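Agmatinase (Deinococcus radiodurans, PDB 1WOH) probably hydrolyses agmatine to putrescine and urea, as a manganese-dependent member of the arginase (ureohydrolase) family that binds two metal ions per subunit. Local coordinates at residues L60-P65 with M289-M294; P114-G119 with R129-V134; L137-L142 with S161-A166. One frame throughout, in Å; residues are numbered along the deposited sequence.

Contact 1: L60-P65 with M289-M294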
ATOM      1  N   LEU A  60       0.895   9.783 -20.793  1.00 15.42           N
ATOM      2  CA  LEU A  60       1.874   9.194 -21.698  1.00 17.84           C
ATOM      3  C   LEU A  60       1.318   7.886 -22.259  1.00 19.58           C
ATOM      4  O   LEU A  60       1.862   7.326 -23.207  1.00 20.12           O
ATOM      5  CB  LEU A  60       3.209   8.960 -20.981  1.00 16.79           C
ATOM      6  CG  LEU A  60       3.858  10.241 -20.434  1.00 16.24           C
ATOM      7  CD1 LEU A  60       5.264   9.936 -19.933  1.00 17.51           C
ATOM      8  CD2 LEU A  60       3.904  11.302 -21.521  1.00 17.82           C
ATOM      9  N   ARG A  61       0.227   7.408 -21.667  1.00 21.54           N
ATOM     10  CA  ARG A  61      -0.437   6.198 -22.133  1.00 23.16           C
ATOM     11  C   ARG A  61      -1.501   6.599 -23.152  1.00 23.19           C
ATOM     12  O   ARG A  61      -2.186   5.743 -23.714  1.00 24.27           O
ATOM     13  CB  ARG A  61      -1.107   5.468 -20.965  1.00 27.35           C
ATOM     14  CG  ARG A  61      -0.200   4.518 -20.206  1.00 32.07           C
ATOM     15  CD  ARG A  61      -0.225   3.129 -20.821  1.00 39.99           C
ATOM     16  NE  ARG A  61       0.103   3.149 -22.242  1.00 47.57           N
ATOM     17  CZ  ARG A  61       0.218   2.064 -23.002  1.00 50.62           C
ATOM     18  NH1 ARG A  61       0.034   0.858 -22.478  1.00 51.87           N
ATOM     19  NH2 ARG A  61       0.522   2.184 -24.289  1.00 52.48           N
ATOM     20  N   SER A  62      -1.633   7.905 -23.379  1.00 22.29           N
ATOM     21  CA  SER A  62      -2.620   8.444 -24.316  1.00 22.33           C
ATOM     22  C   SER A  62      -2.080   9.612 -25.148  1.00 21.75           C
ATOM     23  O   SER A  62      -2.678  10.692 -25.181  1.00 21.84           O
ATOM     24  CB  SER A  62      -3.865   8.909 -23.554  1.00 22.21           C
ATOM     25  OG  SER A  62      -4.464   7.841 -22.838  1.00 24.27           O
ATOM     26  N   VAL A  63      -0.953   9.398 -25.817  1.00 20.88           N
ATOM     27  CA  VAL A  63      -0.354  10.441 -26.638  1.00 19.58           C
ATOM     28  C   VAL A  63      -1.049  10.491 -28.001  1.00 19.99           C
ATOM     29  O   VAL A  63      -1.149   9.476 -28.691  1.00 17.91           O
ATOM     30  CB  VAL A  63       1.154  10.186 -26.845  1.00 19.46           C
ATOM     31  CG1 VAL A  63       1.766  11.312 -27.660  1.00 18.49           C
ATOM     32  CG2 VAL A  63       1.849  10.067 -25.495  1.00 18.31           C
ATOM     33  N   PRO A  64      -1.527  11.679 -28.404  1.00 18.55           N
ATOM     34  CA  PRO A  64      -2.220  11.878 -29.682  1.00 19.45           C
ATOM     35  C   PRO A  64      -1.263  11.854 -30.871  1.00 19.49           C
ATOM     36  O   PRO A  64      -0.055  11.998 -30.700  1.00 21.54           O
ATOM     37  CB  PRO A  64      -2.864  13.244 -29.501  1.00 18.66           C
ATOM     38  CG  PRO A  64      -1.798  13.980 -28.736  1.00 19.14           C
ATOM     39  CD  PRO A  64      -1.402  12.958 -27.677  1.00 20.13           C
ATOM     40  N   PRO A  65      -1.795  11.683 -32.094  1.00 19.88           N
ATOM     41  CA  PRO A  65      -3.215  11.512 -32.419  1.00 18.40           C
ATOM     42  C   PRO A  65      -3.689  10.076 -32.195  1.00 18.52           C
ATOM     43  O   PRO A  65      -2.888   9.198 -31.875  1.00 17.80           O
ATOM     44  CB  PRO A  65      -3.277  11.928 -33.882  1.00 19.26           C
ATOM     45  CG  PRO A  65      -1.978  11.405 -34.403  1.00 21.08           C
ATOM     46  CD  PRO A  65      -0.989  11.798 -33.322  1.00 19.46           C
ATOM     47  N   MET A 289      -8.648   8.883 -15.962  1.00  7.58           N
ATOM     48  CA  MET A 289      -8.961  10.305 -16.065  1.00  9.19           C
ATOM     49  C   MET A 289      -8.102  11.050 -17.085  1.00 10.48           C
ATOM     50  O   MET A 289      -8.541  12.047 -17.661  1.00 11.62           O
ATOM     51  CB  MET A 289      -8.880  10.966 -14.691  1.00 10.75           C
ATOM     52  CG  MET A 289     -10.005  10.538 -13.754  1.00 12.39           C
ATOM     53  SD  MET A 289     -11.708  10.917 -14.322  1.00 10.05           S
ATOM     54  CE  MET A 289     -11.415  12.168 -15.562  1.00 23.00           C
ATOM     55  N   ALA A 290      -6.879  10.582 -17.314  1.00 10.08           N
ATOM     56  CA  ALA A 290      -6.032  11.213 -18.321  1.00 11.62           C
ATOM     57  C   ALA A 290      -6.654  10.878 -19.680  1.00 13.61           C
ATOM     58  O   ALA A 290      -6.692  11.716 -20.588  1.00 12.68           O
ATOM     59  CB  ALA A 290      -4.613  10.668 -18.246  1.00 13.40           C
ATOM     60  N   ARG A 291      -7.149   9.648 -19.816  1.00 12.99           N
ATOM     61  CA  ARG A 291      -7.773   9.243 -21.069  1.00 13.03           C
ATOM     62  C   ARG A 291      -9.048  10.045 -21.304  1.00 12.61           C
ATOM     63  O   ARG A 291      -9.350  10.437 -22.432  1.00 11.60           O
ATOM     64  CB  ARG A 291      -8.117   7.751 -21.067  1.00 15.57           C
ATOM     65  CG  ARG A 291      -8.710   7.323 -22.402  1.00 17.20           C
ATOM     66  CD  ARG A 291      -9.356   5.959 -22.375  1.00 21.49           C
ATOM     67  NE  ARG A 291     -10.563   5.977 -23.197  1.00 21.66           N
ATOM     68  CZ  ARG A 291     -11.153   4.898 -23.696  1.00 21.62           C
ATOM     69  NH1 ARG A 291     -10.648   3.694 -23.470  1.00 22.67           N
ATOM     70  NH2 ARG A 291     -12.266   5.029 -24.406  1.00 22.11           N
ATOM     71  N   LEU A 292      -9.807  10.284 -20.239  1.00 10.19           N
ATOM     72  CA  LEU A 292     -11.039  11.047 -20.371  1.00 10.89           C
ATOM     73  C   LEU A 292     -10.733  12.419 -20.959  1.00 10.17           C
ATOM     74  O   LEU A 292     -11.460  12.909 -21.824  1.00 11.26           O
ATOM     75  CB  LEU A 292     -11.730  11.236 -19.008  1.00  9.61           C
ATOM     76  CG  LEU A 292     -13.132  11.843 -19.132  1.00  8.83           C
ATOM     77  CD1 LEU A 292     -14.138  10.711 -19.327  1.00 11.73           C
ATOM     78  CD2 LEU A 292     -13.511  12.624 -17.881  1.00  9.20           C
ATOM     79  N   VAL A 293      -9.660  13.049 -20.485  1.00 10.77           N
ATOM     80  CA  VAL A 293      -9.306  14.369 -20.993  1.00 10.64           C
ATOM     81  C   VAL A 293      -8.962  14.269 -22.473  1.00 13.60           C
ATOM     82  O   VAL A 293      -9.448  15.064 -23.286  1.00 12.38           O
ATOM     83  CB  VAL A 293      -8.103  14.980 -20.233  1.00 11.29           C
ATOM     84  CG1 VAL A 293      -7.658  16.269 -20.911  1.00 13.29           C
ATOM     85  CG2 VAL A 293      -8.496  15.276 -18.779  1.00 11.94           C
ATOM     86  N   MET A 294      -8.145  13.280 -22.826  1.00 11.55           N
ATOM     87  CA  MET A 294      -7.749  13.112 -24.221  1.00 13.56           C
ATOM     88  C   MET A 294      -8.928  12.745 -25.118  1.00 12.45           C
ATOM     89  O   MET A 294      -9.028  13.237 -26.246  1.00 15.49           O
ATOM     90  CB  MET A 294      -6.647  12.047 -24.358  1.00 13.20           C
ATOM     91  CG  MET A 294      -5.293  12.443 -23.759  1.00 15.51           C
ATOM     92  SD  MET A 294      -4.740  14.108 -24.169  1.00 19.40           S
ATOM     93  CE  MET A 294      -4.441  13.937 -25.971  1.00 17.63           C
TER
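M294 reaches from helix 284-302 to P64 with its terminal methyl, showing how a flexible thioether can fit a loop that has no regular structure. CE lies 3.6 Å from P64 CD and also touches CB and CG of that ring, the two side chains crossing at about a right angle. Nearer the helix, M294 CG packs against the backbone of S62, 3.5 Å from S62 O, while S62 CB rests 3.8 Å from M294 CG. Bends at chi2 (-46°) and chi3 (-67°) fold the methionine so that its methylene and its methyl follow the loop from S62 to P64. One helical turn back, S62 OG lies against the backbone of R291, 4.0 Å from R291 CA, without a polar bond between the two residues.

The guanidinium of R291 is engaged elsewhere, in salt bridges to E295 of the same helix and to E245 of a second subunit. R185 of that second subunit also donates to the carbonyls of V63 and P65, so the loop is held between its own C-terminal helix and a neighbouring chain. On the inner side of the helix, M289 and V293 pack on L272 of the parallel sheet. Close fit, with no polar bond between the segments, thus sets the spacing of loop and helix, while polar bonds, several to the second subunit, anchor R291 and the loop.

Contact 2: P114-G119 with R129-V134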
ATOM      1  N   PRO A 114      -7.909  25.447 -23.464  1.00 15.01           N
ATOM      2  CA  PRO A 114      -6.986  25.228 -22.350  1.00 13.99           C
ATOM      3  C   PRO A 114      -7.503  24.084 -21.483  1.00 12.38           C
ATOM      4  O   PRO A 114      -8.709  23.940 -21.297  1.00 12.28           O
ATOM      5  CB  PRO A 114      -7.014  26.562 -21.620  1.00 15.45           C
ATOM      6  CG  PRO A 114      -8.443  26.985 -21.802  1.00 14.38           C
ATOM      7  CD  PRO A 114      -8.709  26.668 -23.254  1.00 14.14           C
ATOM      8  N   VAL A 115      -6.585  23.266 -20.982  1.00 12.08           N
ATOM      9  CA  VAL A 115      -6.926  22.146 -20.112  1.00 12.44           C
ATOM     10  C   VAL A 115      -6.266  22.396 -18.767  1.00 10.75           C
ATOM     11  O   VAL A 115      -5.038  22.489 -18.673  1.00 10.60           O
ATOM     12  CB  VAL A 115      -6.425  20.822 -20.695  1.00 14.19           C
ATOM     13  CG1 VAL A 115      -6.678  19.691 -19.712  1.00 14.41           C
ATOM     14  CG2 VAL A 115      -7.135  20.552 -22.017  1.00 13.97           C
ATOM     15  N   PHE A 116      -7.093  22.511 -17.733  1.00 10.86           N
ATOM     16  CA  PHE A 116      -6.615  22.785 -16.383  1.00 12.01           C
ATOM     17  C   PHE A 116      -6.661  21.543 -15.512  1.00 10.88           C
ATOM     18  O   PHE A 116      -7.719  20.947 -15.329  1.00 10.83           O
ATOM     19  CB  PHE A 116      -7.471  23.884 -15.750  1.00 11.43           C
ATOM     20  CG  PHE A 116      -7.511  25.152 -16.557  1.00 12.67           C
ATOM     21  CD1 PHE A 116      -8.718  25.644 -17.047  1.00 12.44           C
ATOM     22  CD2 PHE A 116      -6.338  25.839 -16.852  1.00 12.75           C
ATOM     23  CE1 PHE A 116      -8.752  26.800 -17.819  1.00 15.39           C
ATOM     24  CE2 PHE A 116      -6.366  26.993 -17.623  1.00 13.10           C
ATOM     25  CZ  PHE A 116      -7.574  27.472 -18.107  1.00 14.82           C
ATOM     26  N   LEU A 117      -5.513  21.186 -14.952  1.00 12.62           N
ATOM     27  CA  LEU A 117      -5.401  20.009 -14.102  1.00 12.19           C
ATOM     28  C   LEU A 117      -5.325  20.397 -12.622  1.00 11.70           C
ATOM     29  O   LEU A 117      -4.345  20.998 -12.186  1.00 12.24           O
ATOM     30  CB  LEU A 117      -4.144  19.219 -14.493  1.00 11.15           C
ATOM     31  CG  LEU A 117      -3.981  18.961 -15.997  1.00 12.54           C
ATOM     32  CD1 LEU A 117      -2.633  18.325 -16.275  1.00 13.68           C
ATOM     33  CD2 LEU A 117      -5.101  18.067 -16.492  1.00 10.92           C
ATOM     34  N   GLY A 118      -6.364  20.059 -11.863  1.00 13.27           N
ATOM     35  CA  GLY A 118      -6.373  20.361 -10.439  1.00 11.37           C
ATOM     36  C   GLY A 118      -5.634  19.261  -9.692  1.00 10.15           C
ATOM     37  O   GLY A 118      -5.189  18.305 -10.327  1.00  9.18           O
ATOM     38  N   GLY A 119      -5.508  19.353  -8.364  1.00  9.63           N
ATOM     39  CA  GLY A 119      -6.056  20.456  -7.589  1.00  9.95           C
ATOM     40  C   GLY A 119      -7.449  20.158  -7.066  1.00 12.97           C
ATOM     41  O   GLY A 119      -8.213  19.466  -7.738  1.00 12.42           O
ATOM     42  N   ARG A 129     -12.314  32.892 -13.470  1.00 14.45           N
ATOM     43  CA  ARG A 129     -12.160  34.342 -13.541  1.00 14.50           C
ATOM     44  C   ARG A 129     -11.433  34.756 -14.817  1.00 16.02           C
ATOM     45  O   ARG A 129     -11.538  35.904 -15.256  1.00 16.73           O
ATOM     46  CB  ARG A 129     -11.398  34.880 -12.325  1.00 15.11           C
ATOM     47  CG  ARG A 129     -12.146  34.758 -11.008  1.00 14.10           C
ATOM     48  CD  ARG A 129     -11.541  35.657  -9.920  1.00 15.31           C
ATOM     49  NE  ARG A 129     -10.138  35.359  -9.644  1.00 17.12           N
ATOM     50  CZ  ARG A 129      -9.457  35.868  -8.620  1.00 18.10           C
ATOM     51  NH1 ARG A 129     -10.053  36.702  -7.774  1.00 18.51           N
ATOM     52  NH2 ARG A 129      -8.184  35.549  -8.437  1.00 17.15           N
ATOM     53  N   ALA A 130     -10.702  33.823 -15.417  1.00 16.15           N
ATOM     54  CA  ALA A 130      -9.965  34.121 -16.637  1.00 15.60           C
ATOM     55  C   ALA A 130     -10.855  34.126 -17.878  1.00 17.18           C
ATOM     56  O   ALA A 130     -10.380  34.401 -18.980  1.00 18.06           O
ATOM     57  CB  ALA A 130      -8.833  33.123 -16.816  1.00 15.14           C
ATOM     58  N   PHE A 131     -12.137  33.823 -17.700  1.00 16.63           N
ATOM     59  CA  PHE A 131     -13.084  33.783 -18.814  1.00 17.26           C
ATOM     60  C   PHE A 131     -14.135  34.887 -18.690  1.00 18.18           C
ATOM     61  O   PHE A 131     -15.269  34.740 -19.139  1.00 18.71           O
ATOM     62  CB  PHE A 131     -13.781  32.418 -18.866  1.00 15.54           C
ATOM     63  CG  PHE A 131     -12.846  31.269 -19.129  1.00 15.95           C
ATOM     64  CD1 PHE A 131     -11.939  30.849 -18.157  1.00 14.86           C
ATOM     65  CD2 PHE A 131     -12.864  30.614 -20.358  1.00 15.95           C
ATOM     66  CE1 PHE A 131     -11.060  29.789 -18.406  1.00 13.08           C
ATOM     67  CE2 PHE A 131     -11.993  29.553 -20.621  1.00 12.59           C
ATOM     68  CZ  PHE A 131     -11.089  29.139 -19.646  1.00 13.30           C
ATOM     69  N   ALA A 132     -13.749  36.000 -18.080  1.00 18.97           N
ATOM     70  CA  ALA A 132     -14.673  37.112 -17.894  1.00 21.03           C
ATOM     71  C   ALA A 132     -15.193  37.685 -19.213  1.00 20.38           C
ATOM     72  O   ALA A 132     -16.300  38.218 -19.265  1.00 22.65           O
ATOM     73  CB  ALA A 132     -13.998  38.212 -17.078  1.00 20.18           C
ATOM     74  N   ASP A 133     -14.404  37.564 -20.275  1.00 22.71           N
ATOM     75  CA  ASP A 133     -14.799  38.108 -21.572  1.00 24.29           C
ATOM     76  C   ASP A 133     -15.615  37.170 -22.452  1.00 24.36           C
ATOM     77  O   ASP A 133     -15.876  37.482 -23.614  1.00 24.24           O
ATOM     78  CB  ASP A 133     -13.562  38.588 -22.341  1.00 26.70           C
ATOM     79  CG  ASP A 133     -12.620  37.456 -22.708  1.00 28.84           C
ATOM     80  OD1 ASP A 133     -11.500  37.747 -23.178  1.00 29.80           O
ATOM     81  OD2 ASP A 133     -12.998  36.279 -22.536  1.00 29.40           O
ATOM     82  N   VAL A 134     -16.014  36.022 -21.911  1.00 24.40           N
ATOM     83  CA  VAL A 134     -16.814  35.071 -22.680  1.00 22.69           C
ATOM     84  C   VAL A 134     -18.300  35.355 -22.479  1.00 23.60           C
ATOM     85  O   VAL A 134     -18.838  35.192 -21.382  1.00 24.05           O
ATOM     86  CB  VAL A 134     -16.510  33.611 -22.259  1.00 21.64           C
ATOM     87  CG1 VAL A 134     -17.389  32.650 -23.045  1.00 21.88           C
ATOM     88  CG2 VAL A 134     -15.042  33.301 -22.493  1.00 18.06           C
TER
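The parallel sheet at the heart of this alpha/beta fold, the ureohydrolase fold, is covered here by the loop between helix 124-128 and strand 137-142, which sends F131 down to F116 and P114 of strand 114-118. The example illustrates how two aromatic rings can meet without either lying over the other. F116 CE1 comes 3.8 Å from F131 CZ and equally close to F131 CE1, and each ring presents its edge to the edge of the other. Their planes are nevertheless close to perpendicular, so the pair is neither an offset stack nor a T-shaped one. The same F131 CZ also meets the proline ring, with P114 CG at 4.0 Å, and this contact too is made at the phenylalanine's edge. P114 and F116, two residues apart on the strand, thus both meet the same edge of F131, at CZ. F131 has its CG anti to its own carbonyl carbon (chi1 -63°), which directs the ring toward the sheet while its backbone begins a type I turn, closed by a bond from V134 N to F131 O of 3.1 Å. N172 ND2 steadies that turn by donating to the carbonyls of F131 and V134.

Helix 93-108 flanks the contact: its R108 makes a cation-pi contact with F131 and a salt bridge to D133. Across the sheet, Y225 of strand 223-229 meets F131 edge-to-face and also touches F116, while V268 packs on F131 from strand 266-273, which lies between 114-118 and 223-229 in the sheet.

Contact 3: L137-L142 with S161-A166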
ATOM      1  N   LEU A 137     -21.395  32.815 -20.695  1.00 19.01           N
ATOM      2  CA  LEU A 137     -20.638  31.619 -20.367  1.00 17.06           C
ATOM      3  C   LEU A 137     -21.502  30.596 -19.632  1.00 16.79           C
ATOM      4  O   LEU A 137     -22.202  30.921 -18.662  1.00 15.23           O
ATOM      5  CB  LEU A 137     -19.428  31.989 -19.505  1.00 16.65           C
ATOM      6  CG  LEU A 137     -18.602  30.820 -18.957  1.00 15.80           C
ATOM      7  CD1 LEU A 137     -17.967  30.076 -20.117  1.00 15.55           C
ATOM      8  CD2 LEU A 137     -17.523  31.340 -17.991  1.00 15.88           C
ATOM      9  N   HIS A 138     -21.450  29.355 -20.116  1.00 15.40           N
ATOM     10  CA  HIS A 138     -22.186  28.246 -19.529  1.00 15.00           C
ATOM     11  C   HIS A 138     -21.169  27.248 -18.996  1.00 13.65           C
ATOM     12  O   HIS A 138     -20.102  27.079 -19.579  1.00 15.91           O
ATOM     13  CB  HIS A 138     -23.037  27.521 -20.576  1.00 14.60           C
ATOM     14  CG  HIS A 138     -24.286  28.247 -20.961  1.00 16.89           C
ATOM     15  ND1 HIS A 138     -25.535  27.673 -20.869  1.00 17.90           N
ATOM     16  CD2 HIS A 138     -24.478  29.491 -21.457  1.00 16.91           C
ATOM     17  CE1 HIS A 138     -26.444  28.534 -21.292  1.00 15.77           C
ATOM     18  NE2 HIS A 138     -25.829  29.645 -21.652  1.00 18.36           N
ATOM     19  N   VAL A 139     -21.487  26.609 -17.878  1.00 12.77           N
ATOM     20  CA  VAL A 139     -20.596  25.592 -17.334  1.00 14.01           C
ATOM     21  C   VAL A 139     -21.337  24.272 -17.283  1.00 13.08           C
ATOM     22  O   VAL A 139     -22.484  24.211 -16.831  1.00 12.39           O
ATOM     23  CB  VAL A 139     -20.117  25.910 -15.892  1.00 13.35           C
ATOM     24  CG1 VAL A 139     -19.378  24.686 -15.302  1.00 13.34           C
ATOM     25  CG2 VAL A 139     -19.190  27.107 -15.904  1.00 15.90           C
ATOM     26  N   VAL A 140     -20.693  23.224 -17.796  1.00 11.46           N
ATOM     27  CA  VAL A 140     -21.254  21.879 -17.747  1.00 11.57           C
ATOM     28  C   VAL A 140     -20.362  21.216 -16.705  1.00 10.48           C
ATOM     29  O   VAL A 140     -19.168  21.031 -16.917  1.00 10.93           O
ATOM     30  CB  VAL A 140     -21.143  21.143 -19.101  1.00 11.81           C
ATOM     31  CG1 VAL A 140     -21.485  19.668 -18.912  1.00 13.81           C
ATOM     32  CG2 VAL A 140     -22.117  21.762 -20.104  1.00 11.98           C
ATOM     33  N   GLN A 141     -20.967  20.883 -15.575  1.00 11.44           N
ATOM     34  CA  GLN A 141     -20.256  20.316 -14.439  1.00 11.18           C
ATOM     35  C   GLN A 141     -20.604  18.863 -14.117  1.00 11.34           C
ATOM     36  O   GLN A 141     -21.770  18.546 -13.862  1.00 12.46           O
ATOM     37  CB  GLN A 141     -20.555  21.220 -13.225  1.00 12.62           C
ATOM     38  CG  GLN A 141     -20.252  20.652 -11.857  1.00 14.69           C
ATOM     39  CD  GLN A 141     -20.876  21.478 -10.730  1.00 13.23           C
ATOM     40  OE1 GLN A 141     -21.672  22.393 -10.976  1.00 15.25           O
ATOM     41  NE2 GLN A 141     -20.531  21.144  -9.490  1.00 14.55           N
ATOM     42  N   LEU A 142     -19.601  17.983 -14.145  1.00 10.24           N
ATOM     43  CA  LEU A 142     -19.811  16.576 -13.784  1.00 10.92           C
ATOM     44  C   LEU A 142     -19.358  16.558 -12.330  1.00 11.23           C
ATOM     45  O   LEU A 142     -18.241  16.968 -12.026  1.00 11.49           O
ATOM     46  CB  LEU A 142     -18.935  15.642 -14.620  1.00 11.88           C
ATOM     47  CG  LEU A 142     -19.240  15.543 -16.119  1.00 12.15           C
ATOM     48  CD1 LEU A 142     -18.422  14.415 -16.708  1.00 11.24           C
ATOM     49  CD2 LEU A 142     -20.714  15.272 -16.347  1.00 14.06           C
ATOM     50  N   SER A 161     -17.439  25.743  -2.507  1.00 11.21           N
ATOM     51  CA  SER A 161     -17.920  27.052  -2.966  1.00 11.72           C
ATOM     52  C   SER A 161     -17.399  27.615  -4.298  1.00 11.03           C
ATOM     53  O   SER A 161     -17.749  28.742  -4.652  1.00 12.76           O
ATOM     54  CB  SER A 161     -17.609  28.113  -1.903  1.00 11.09           C
ATOM     55  OG  SER A 161     -18.118  27.769  -0.630  1.00 13.31           O
ATOM     56  N   PRO A 162     -16.599  26.856  -5.064  1.00 11.60           N
ATOM     57  CA  PRO A 162     -16.111  27.459  -6.311  1.00 12.10           C
ATOM     58  C   PRO A 162     -17.094  28.087  -7.293  1.00 13.33           C
ATOM     59  O   PRO A 162     -16.826  29.167  -7.827  1.00 11.51           O
ATOM     60  CB  PRO A 162     -15.288  26.337  -6.938  1.00 13.78           C
ATOM     61  CG  PRO A 162     -15.992  25.112  -6.485  1.00 12.16           C
ATOM     62  CD  PRO A 162     -16.277  25.418  -5.026  1.00  9.69           C
ATOM     63  N   PHE A 163     -18.220  27.430  -7.546  1.00 11.98           N
ATOM     64  CA  PHE A 163     -19.171  27.989  -8.497  1.00 13.26           C
ATOM     65  C   PHE A 163     -19.978  29.150  -7.945  1.00 12.61           C
ATOM     66  O   PHE A 163     -20.494  29.970  -8.703  1.00 13.95           O
ATOM     67  CB  PHE A 163     -20.075  26.881  -9.039  1.00 11.55           C
ATOM     68  CG  PHE A 163     -19.323  25.850  -9.822  1.00 14.10           C
ATOM     69  CD1 PHE A 163     -19.143  24.565  -9.320  1.00 14.55           C
ATOM     70  CD2 PHE A 163     -18.729  26.188 -11.034  1.00 12.72           C
ATOM     71  CE1 PHE A 163     -18.372  23.626 -10.019  1.00 13.63           C
ATOM     72  CE2 PHE A 163     -17.958  25.260 -11.741  1.00 13.41           C
ATOM     73  CZ  PHE A 163     -17.780  23.977 -11.230  1.00 12.96           C
ATOM     74  N   ARG A 164     -20.069  29.233  -6.623  1.00 12.61           N
ATOM     75  CA  ARG A 164     -20.787  30.326  -5.982  1.00 14.08           C
ATOM     76  C   ARG A 164     -19.888  31.557  -6.103  1.00 12.35           C
ATOM     77  O   ARG A 164     -20.351  32.648  -6.450  1.00 13.12           O
ATOM     78  CB  ARG A 164     -21.051  29.989  -4.509  1.00 11.69           C
ATOM     79  CG  ARG A 164     -22.018  30.937  -3.805  1.00 12.97           C
ATOM     80  CD  ARG A 164     -23.404  30.900  -4.446  1.00 13.15           C
ATOM     81  NE  ARG A 164     -24.375  31.680  -3.680  1.00 15.30           N
ATOM     82  CZ  ARG A 164     -25.097  31.207  -2.666  1.00 16.28           C
ATOM     83  NH1 ARG A 164     -24.979  29.939  -2.280  1.00 17.30           N
ATOM     84  NH2 ARG A 164     -25.925  32.014  -2.018  1.00 16.33           N
ATOM     85  N   ARG A 165     -18.596  31.371  -5.832  1.00 14.09           N
ATOM     86  CA  ARG A 165     -17.625  32.457  -5.930  1.00 12.38           C
ATOM     87  C   ARG A 165     -17.506  32.891  -7.389  1.00 13.66           C
ATOM     88  O   ARG A 165     -17.418  34.077  -7.692  1.00 13.64           O
ATOM     89  CB  ARG A 165     -16.252  32.003  -5.429  1.00 14.34           C
ATOM     90  CG  ARG A 165     -16.179  31.689  -3.936  1.00 13.70           C
ATOM     91  CD  ARG A 165     -16.309  32.964  -3.099  1.00 14.39           C
ATOM     92  NE  ARG A 165     -17.698  33.340  -2.861  1.00 16.11           N
ATOM     93  CZ  ARG A 165     -18.505  32.704  -2.020  1.00 15.39           C
ATOM     94  NH1 ARG A 165     -18.059  31.660  -1.333  1.00 15.48           N
ATOM     95  NH2 ARG A 165     -19.759  33.106  -1.862  1.00 14.85           N
ATOM     96  N   ALA A 166     -17.508  31.914  -8.292  1.00 13.09           N
ATOM     97  CA  ALA A 166     -17.401  32.202  -9.715  1.00 14.91           C
ATOM     98  C   ALA A 166     -18.550  33.088 -10.200  1.00 15.89           C
ATOM     99  O   ALA A 166     -18.328  34.105 -10.867  1.00 17.19           O
ATOM    100  CB  ALA A 166     -17.370  30.887 -10.514  1.00 12.72           C
TER
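OE1 of Q141 lies over one face of the F163 ring, toward its rim, while the rest of the amide hangs past the edge at CE1; V139 CG1 approaches obliquely, and the imidazole of H121 meets the ring with planes at about 85°. Q141 and V139 with F163 join strand 137-142 to helix 162-169 in a beta-alpha-beta unit completed by strand 173-181. Amide and ring are tilted by 37°, so the contact is not a flat stack: Q141 NE2 comes within 3.3 Å of F163 CE1, and Q141 CD lies 3.4 Å from the same carbon. Q141 sets CG opposite its backbone nitrogen (chi1 164°) and runs on extended, which carries the amide out from the strand to the ring.

Both polar ends of this buried amide are satisfied from outside the pair. OE1 is bonded to T178 OG1, and NE2 donates to L146 O and to D143 OD2, fixing the rotation of the amide. D143 binds both manganese ions and H121 one of them, though no metal is bound to this chain in the model, so Q141 and F163 are placed as second-shell residues. Replacing Q141 by a leucine would probably leave D143 OD2 and L146 O without their donor, and the aspartate side chain freer to turn. Two residues earlier on the strand the contact is apolar: V139 CG1 rests 3.9 Å from F163 CE2.

Contact 1 lies beside a second subunit, contact 2 in the core and contact 3 next to the manganese ligands. Contacts 2 and 3 are buried, untouched by other chains and built on the same parallel sheet; their centres lie 11 Å apart and they meet where F131 packs on L137. Contact 1, only partly buried, instead joins a loop to the C-terminal helix, yet it too reaches the core, through V293 on V115 of contact 2. Chemistry follows place. Contact 1 sets a thioether chain on a proline and on the backbone of a serine whose hydroxyl meets the helix, contact 2 is aromatic and apolar, and contact 3 sets an amide against a ring. Contacts 1 and 3 lie on opposite sides of the chain's centre.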